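Local coordinates for uncharacterized protein (Staphylococcus aureus subsp. aureus, PDB 4LQZ) that is of unknown function but adopts a streptavidin-like fold, an antiparallel beta barrel, and belongs to the DUF4909 family, at residues E29-I34 / D136-K141; Y63-Y68 / D123-M128. One frame throughout, in Å; residues are numbered along the deposited sequence.

Contact 1: E29-I34 / D136-K141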
loop_
_atom_site.group_PDB
_atom_site.type_symbol
_atom_site.label_atom_id
_atom_site.label_comp_id
_atom_site.label_asym_id
_atom_site.label_seq_id
_atom_site.Cartn_x
_atom_site.Cartn_y
_atom_site.Cartn_z
ATOM N N GLU A 29 0.761 6.962 15.608
ATOM C CA GLU A 29 1.131 5.833 16.450
ATOM C C GLU A 29 1.787 4.752 15.626
ATOM O O GLU A 29 1.299 4.423 14.545
ATOM C CB GLU A 29 -0.094 5.257 17.181
ATOM N N THR A 30 2.880 4.190 16.149
ATOM C CA THR A 30 3.572 3.059 15.559
ATOM C C THR A 30 2.661 1.808 15.693
ATOM O O THR A 30 2.141 1.526 16.775
ATOM C CB THR A 30 4.939 2.889 16.212
ATOM O OG1 THR A 30 5.662 4.106 16.034
ATOM C CG2 THR A 30 5.723 1.704 15.639
ATOM N N ILE A 31 2.415 1.114 14.581
ATOM C CA ILE A 31 1.556 -0.075 14.611
ATOM C C ILE A 31 2.334 -1.317 14.123
ATOM O O ILE A 31 1.755 -2.406 14.052
ATOM C CB ILE A 31 0.196 0.125 13.865
ATOM C CG1 ILE A 31 0.381 0.507 12.385
ATOM C CG2 ILE A 31 -0.693 1.137 14.615
ATOM C CD1 ILE A 31 -0.842 0.452 11.541
ATOM N N GLY A 32 3.640 -1.153 13.865
ATOM C CA GLY A 32 4.508 -2.235 13.411
ATOM C C GLY A 32 5.563 -1.853 12.389
ATOM O O GLY A 32 5.800 -0.668 12.161
ATOM N N SER A 33 6.243 -2.874 11.817
ATOM C CA SER A 33 7.276 -2.750 10.789
ATOM C C SER A 33 6.892 -3.559 9.549
ATOM O O SER A 33 6.168 -4.545 9.643
ATOM C CB SER A 33 8.650 -3.186 11.303
ATOM O OG SER A 33 8.805 -4.596 11.387
ATOM N N ILE A 34 7.395 -3.130 8.391
ATOM C CA ILE A 34 7.155 -3.810 7.126
ATOM C C ILE A 34 8.471 -3.879 6.357
ATOM O O ILE A 34 9.155 -2.867 6.196
ATOM C CB ILE A 34 6.003 -3.133 6.308
ATOM C CG1 ILE A 34 5.667 -3.904 5.008
ATOM C CG2 ILE A 34 6.264 -1.623 6.015
ATOM C CD1 ILE A 34 4.091 -3.585 4.653
ATOM N N ASP A 136 -6.946 8.318 7.161
ATOM C CA ASP A 136 -6.499 6.992 7.571
ATOM C C ASP A 136 -5.268 6.541 6.790
ATOM O O ASP A 136 -4.948 5.355 6.782
ATOM C CB ASP A 136 -7.623 5.947 7.446
ATOM C CG ASP A 136 -8.796 6.240 8.366
ATOM O OD1 ASP A 136 -8.563 6.473 9.579
ATOM O OD2 ASP A 136 -9.938 6.240 7.877
ATOM N N ARG A 137 -4.544 7.480 6.198
ATOM C CA ARG A 137 -3.364 7.141 5.411
ATOM C C ARG A 137 -2.267 6.537 6.281
ATOM O O ARG A 137 -2.118 6.856 7.463
ATOM C CB ARG A 137 -2.821 8.367 4.647
ATOM C CG ARG A 137 -2.142 9.392 5.531
ATOM C CD ARG A 137 -1.240 10.322 4.768
ATOM N NE ARG A 137 -0.840 11.412 5.643
ATOM C CZ ARG A 137 -0.606 12.649 5.236
ATOM N NH1 ARG A 137 -0.718 12.967 3.952
ATOM N NH2 ARG A 137 -0.287 13.592 6.114
HETATM N N MSE A 138 -1.506 5.656 5.685
HETATM C CA MSE A 138 -0.388 5.036 6.370
HETATM C C MSE A 138 0.862 5.873 6.178
HETATM O O MSE A 138 1.060 6.403 5.099
HETATM C CB MSE A 138 -0.155 3.637 5.805
HETATM C CG MSE A 138 0.369 2.664 6.813
HETATM SE SE MSE A 138 0.020 0.823 6.220
HETATM C CE MSE A 138 -1.531 0.423 7.324
ATOM N N THR A 139 1.723 5.943 7.205
ATOM C CA THR A 139 3.016 6.630 7.098
ATOM C C THR A 139 4.091 5.557 7.252
ATOM O O THR A 139 4.055 4.760 8.209
ATOM C CB THR A 139 3.166 7.797 8.087
ATOM O OG1 THR A 139 2.255 8.818 7.706
ATOM C CG2 THR A 139 4.586 8.403 8.093
ATOM N N LEU A 140 5.000 5.493 6.294
ATOM C CA LEU A 140 6.135 4.567 6.363
ATOM C C LEU A 140 7.393 5.388 6.610
ATOM O O LEU A 140 7.612 6.368 5.904
ATOM C CB LEU A 140 6.270 3.689 5.104
ATOM C CG LEU A 140 5.069 2.827 4.648
ATOM C CD1 LEU A 140 5.469 1.943 3.495
ATOM C CD2 LEU A 140 4.521 1.966 5.765
ATOM N N LYS A 141 8.162 5.059 7.664
ATOM C CA LYS A 141 9.395 5.799 7.993
ATOM C C LYS A 141 10.543 4.881 7.754
ATOM O O LYS A 141 10.602 3.833 8.392
ATOM C CB LYS A 141 9.400 6.331 9.448
ATOM C CG LYS A 141 8.473 7.491 9.691
ATOM C CD LYS A 141 8.780 8.127 11.035
ATOM C CE LYS A 141 7.937 9.344 11.301
ATOM N NZ LYS A 141 8.046 9.779 12.716
#

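Contact 2: Y63-Y68 / D123-M128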
loop_
_atom_site.group_PDB
_atom_site.type_symbol
_atom_site.label_atom_id
_atom_site.label_comp_id
_atom_site.label_asym_id
_atom_site.label_seq_id
_atom_site.Cartn_x
_atom_site.Cartn_y
_atom_site.Cartn_z
ATOM N N TYR A 63 2.752 3.491 -7.522
ATOM C CA TYR A 63 1.603 2.966 -6.804
ATOM C C TYR A 63 1.937 1.633 -6.192
ATOM O O TYR A 63 2.637 0.830 -6.806
ATOM C CB TYR A 63 0.370 2.845 -7.734
ATOM C CG TYR A 63 -0.034 4.141 -8.418
ATOM C CD1 TYR A 63 0.600 4.564 -9.585
ATOM C CD2 TYR A 63 -1.075 4.920 -7.922
ATOM C CE1 TYR A 63 0.242 5.757 -10.210
ATOM C CE2 TYR A 63 -1.436 6.119 -8.535
ATOM C CZ TYR A 63 -0.789 6.523 -9.694
ATOM O OH TYR A 63 -1.145 7.689 -10.328
ATOM N N LEU A 64 1.515 1.441 -4.933
ATOM C CA LEU A 64 1.677 0.189 -4.228
ATOM C C LEU A 64 0.419 -0.633 -4.416
ATOM O O LEU A 64 -0.681 -0.126 -4.211
ATOM C CB LEU A 64 1.980 0.383 -2.726
ATOM C CG LEU A 64 2.032 -0.931 -1.909
ATOM C CD1 LEU A 64 3.281 -1.768 -2.280
ATOM C CD2 LEU A 64 1.980 -0.652 -0.416
ATOM N N PHE A 65 0.585 -1.888 -4.849
ATOM C CA PHE A 65 -0.473 -2.881 -4.987
ATOM C C PHE A 65 -0.236 -3.897 -3.890
ATOM O O PHE A 65 0.820 -4.509 -3.894
ATOM C CB PHE A 65 -0.398 -3.536 -6.376
ATOM C CG PHE A 65 -0.689 -2.615 -7.526
ATOM C CD1 PHE A 65 0.269 -1.702 -7.970
ATOM C CD2 PHE A 65 -1.919 -2.653 -8.174
ATOM C CE1 PHE A 65 -0.011 -0.830 -9.023
ATOM C CE2 PHE A 65 -2.189 -1.799 -9.242
ATOM C CZ PHE A 65 -1.232 -0.898 -9.665
ATOM N N ILE A 66 -1.132 -4.032 -2.910
ATOM C CA ILE A 66 -0.866 -4.972 -1.804
ATOM C C ILE A 66 -2.141 -5.738 -1.390
ATOM O O ILE A 66 -3.244 -5.177 -1.373
ATOM C CB ILE A 66 -0.209 -4.221 -0.578
ATOM C CG1 ILE A 66 0.318 -5.196 0.509
ATOM C CG2 ILE A 66 -1.138 -3.098 0.017
ATOM C CD1 ILE A 66 1.364 -4.569 1.484
ATOM N N GLU A 67 -1.962 -7.027 -1.046
ATOM C CA GLU A 67 -3.038 -7.867 -0.526
ATOM C C GLU A 67 -3.477 -7.319 0.789
ATOM O O GLU A 67 -2.675 -6.702 1.479
ATOM C CB GLU A 67 -2.559 -9.302 -0.291
ATOM C CG GLU A 67 -2.487 -10.164 -1.504
ATOM C CD GLU A 67 -2.332 -11.612 -1.099
ATOM O OE1 GLU A 67 -1.284 -11.955 -0.503
ATOM O OE2 GLU A 67 -3.296 -12.383 -1.310
ATOM N N TYR A 68 -4.712 -7.617 1.186
ATOM C CA TYR A 68 -5.248 -7.214 2.473
ATOM C C TYR A 68 -4.437 -7.845 3.628
ATOM O O TYR A 68 -4.045 -9.008 3.539
ATOM C CB TYR A 68 -6.722 -7.631 2.549
ATOM C CG TYR A 68 -7.338 -7.389 3.901
ATOM C CD1 TYR A 68 -7.525 -6.093 4.385
ATOM C CD2 TYR A 68 -7.748 -8.452 4.702
ATOM C CE1 TYR A 68 -8.046 -5.868 5.655
ATOM C CE2 TYR A 68 -8.297 -8.238 5.960
ATOM C CZ TYR A 68 -8.450 -6.946 6.431
ATOM O OH TYR A 68 -9.010 -6.745 7.668
ATOM N N ASP A 123 -1.249 -0.261 -15.133
ATOM C CA ASP A 123 -1.068 1.129 -15.571
ATOM C C ASP A 123 -2.370 1.963 -15.539
ATOM O O ASP A 123 -2.287 3.180 -15.370
ATOM C CB ASP A 123 -0.463 1.167 -16.990
ATOM C CG ASP A 123 1.031 0.863 -17.104
ATOM O OD1 ASP A 123 1.610 0.315 -16.137
ATOM O OD2 ASP A 123 1.615 1.149 -18.176
ATOM N N ASP A 124 -3.557 1.320 -15.657
ATOM C CA ASP A 124 -4.863 2.005 -15.673
ATOM C C ASP A 124 -5.288 2.574 -14.301
ATOM O O ASP A 124 -6.344 3.197 -14.198
ATOM C CB ASP A 124 -5.966 1.074 -16.218
ATOM C CG ASP A 124 -6.158 1.132 -17.720
ATOM O OD1 ASP A 124 -5.256 1.654 -18.420
ATOM O OD2 ASP A 124 -7.214 0.667 -18.200
ATOM N N VAL A 125 -4.462 2.390 -13.274
ATOM C CA VAL A 125 -4.694 2.889 -11.915
ATOM C C VAL A 125 -4.479 4.428 -11.867
ATOM O O VAL A 125 -5.102 5.125 -11.057
ATOM C CB VAL A 125 -3.760 2.122 -10.946
ATOM C CG1 VAL A 125 -3.561 2.864 -9.642
ATOM C CG2 VAL A 125 -4.279 0.708 -10.696
ATOM N N ALA A 126 -3.618 4.942 -12.760
ATOM C CA ALA A 126 -3.298 6.367 -12.885
ATOM C C ALA A 126 -4.514 7.193 -13.301
ATOM O O ALA A 126 -4.518 8.407 -13.070
ATOM C CB ALA A 126 -2.183 6.559 -13.898
ATOM N N THR A 127 -5.551 6.544 -13.895
ATOM C CA THR A 127 -6.789 7.202 -14.354
ATOM C C THR A 127 -7.626 7.678 -13.149
ATOM O O THR A 127 -8.612 8.400 -13.325
ATOM C CB THR A 127 -7.621 6.287 -15.294
ATOM O OG1 THR A 127 -8.158 5.178 -14.573
ATOM C CG2 THR A 127 -6.839 5.801 -16.513
HETATM N N MSE A 128 -7.212 7.284 -11.935
HETATM C CA MSE A 128 -7.865 7.614 -10.675
HETATM C C MSE A 128 -7.011 8.544 -9.810
HETATM O O MSE A 128 -5.796 8.355 -9.706
HETATM C CB MSE A 128 -8.164 6.326 -9.891
HETATM C CG MSE A 128 -9.527 6.333 -9.262
HETATM SE SE MSE A 128 -10.936 6.211 -10.597
HETATM C CE MSE A 128 -12.426 6.930 -9.560
HETATM O O HOH W 1 -3.227 8.792 -8.972
#

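Contact 1: E29-I34 / D136-K141
Ile34 and Leu140 meet across an intervening strand: 21-26 runs between 29-36 and 138-142 and pairs antiparallel with both, so these two segments share side-chain packing instead of backbone bonds. All of that packing is apolar. The gamma methyl CG2 of Ile34 touches the terminal methyl CD2 of Leu140 at 4.0 Å, the two side chains meeting at a slant. A chi1 of -56° puts CG of Leu140 anti to the carbonyl carbon, from where methyl CD2 is turned to Ile34. Phe22 of the middle strand shares a backbone hydrogen bond with Ile34 and also packs on Leu140. The second touch, Ile31 CD1 to Met138 CE at 4.3 Å, is tentative, because the selenomethionine has two conformers.

Ile31 and Gly32 both form backbone hydrogen bonds with Ile24, which is consistent with a beta bulge. Such an extra residue would shift the pleat, which fits Ile31 and Ile34, three apart, both directing CB toward the other strand. Glycine suits its position because its positive phi of 143° would jam a beta carbon against the preceding carbonyl oxygen.

The branched pair Ile34 and Leu140 thus joins two strands without any directional bond, leaving backbone hydrogen bonding to neighbouring strands: 21-26 between them, 40-44 and 105-110 beyond.

Contact 2: Y63-Y68 / D123-M128
The backbones approach most closely where the CA atoms of Tyr63, in strand 61-66, and Val125, in a short 3-10 segment, lie 8.1 Å apart, so they do not meet directly and side chains from 63-68 span the gap. Val125 divides its two methyls between two aromatic rings. CG1, anti to the backbone N (chi1 160°), lies over one face of Tyr63, 4.0 Å from the ring centroid and 26° off the normal, a CH-pi contact displaced toward the rim nearest CD2. CG2 meets Phe65 at an oblique angle, 3.6 Å from CE2. Valine suits this place because its two methyls branch at CB, one step from the backbone, and so can face two rings.

Farther along the tyrosine, OH lies 3.6 Å from Ala126 CA, an approach that the small alanine side chain allows. The hydroxyl is hydrogen-bonded to a water in the ring plane, OH to water O 2.7 Å, and this water donates to Met128 O, again at 2.7 Å. Thr127 OG1 ties the turn by donating to Asp124 O. The contact packs the loop between strands 105-110 and 138-142 against strand 61-66 of the streptavidin-like barrel; Val125 also meets Val95 of adjoining strand 91-100, while Phe65 stacks on Phe54.

Tyr63 thus combines two roles: its ring face receives the valine methyl, and its hydroxyl gives the loop backbone a polar, water-mediated tie.

How the contacts relate
Contact 2 is nested within the loop of chain closed by contact 1, and the two lie on opposite sides of the chain's centre, their centres about 11 Å from it for contact 1 and 9 Å for contact 2. Their own centres are about 19 Å apart, yet they are joined through the interior, where Ile34 CD1 of contact 1 packs on Ile66 CD1 of contact 2 at 4.3 Å. Both reach the same curled sheet. Contact 1 links two of its strands across a third, whereas contact 2 fastens a strand to the long connection between strands 105-110 and 138-142. No active site is established, so both are best read as packing of the streptavidin-like barrel.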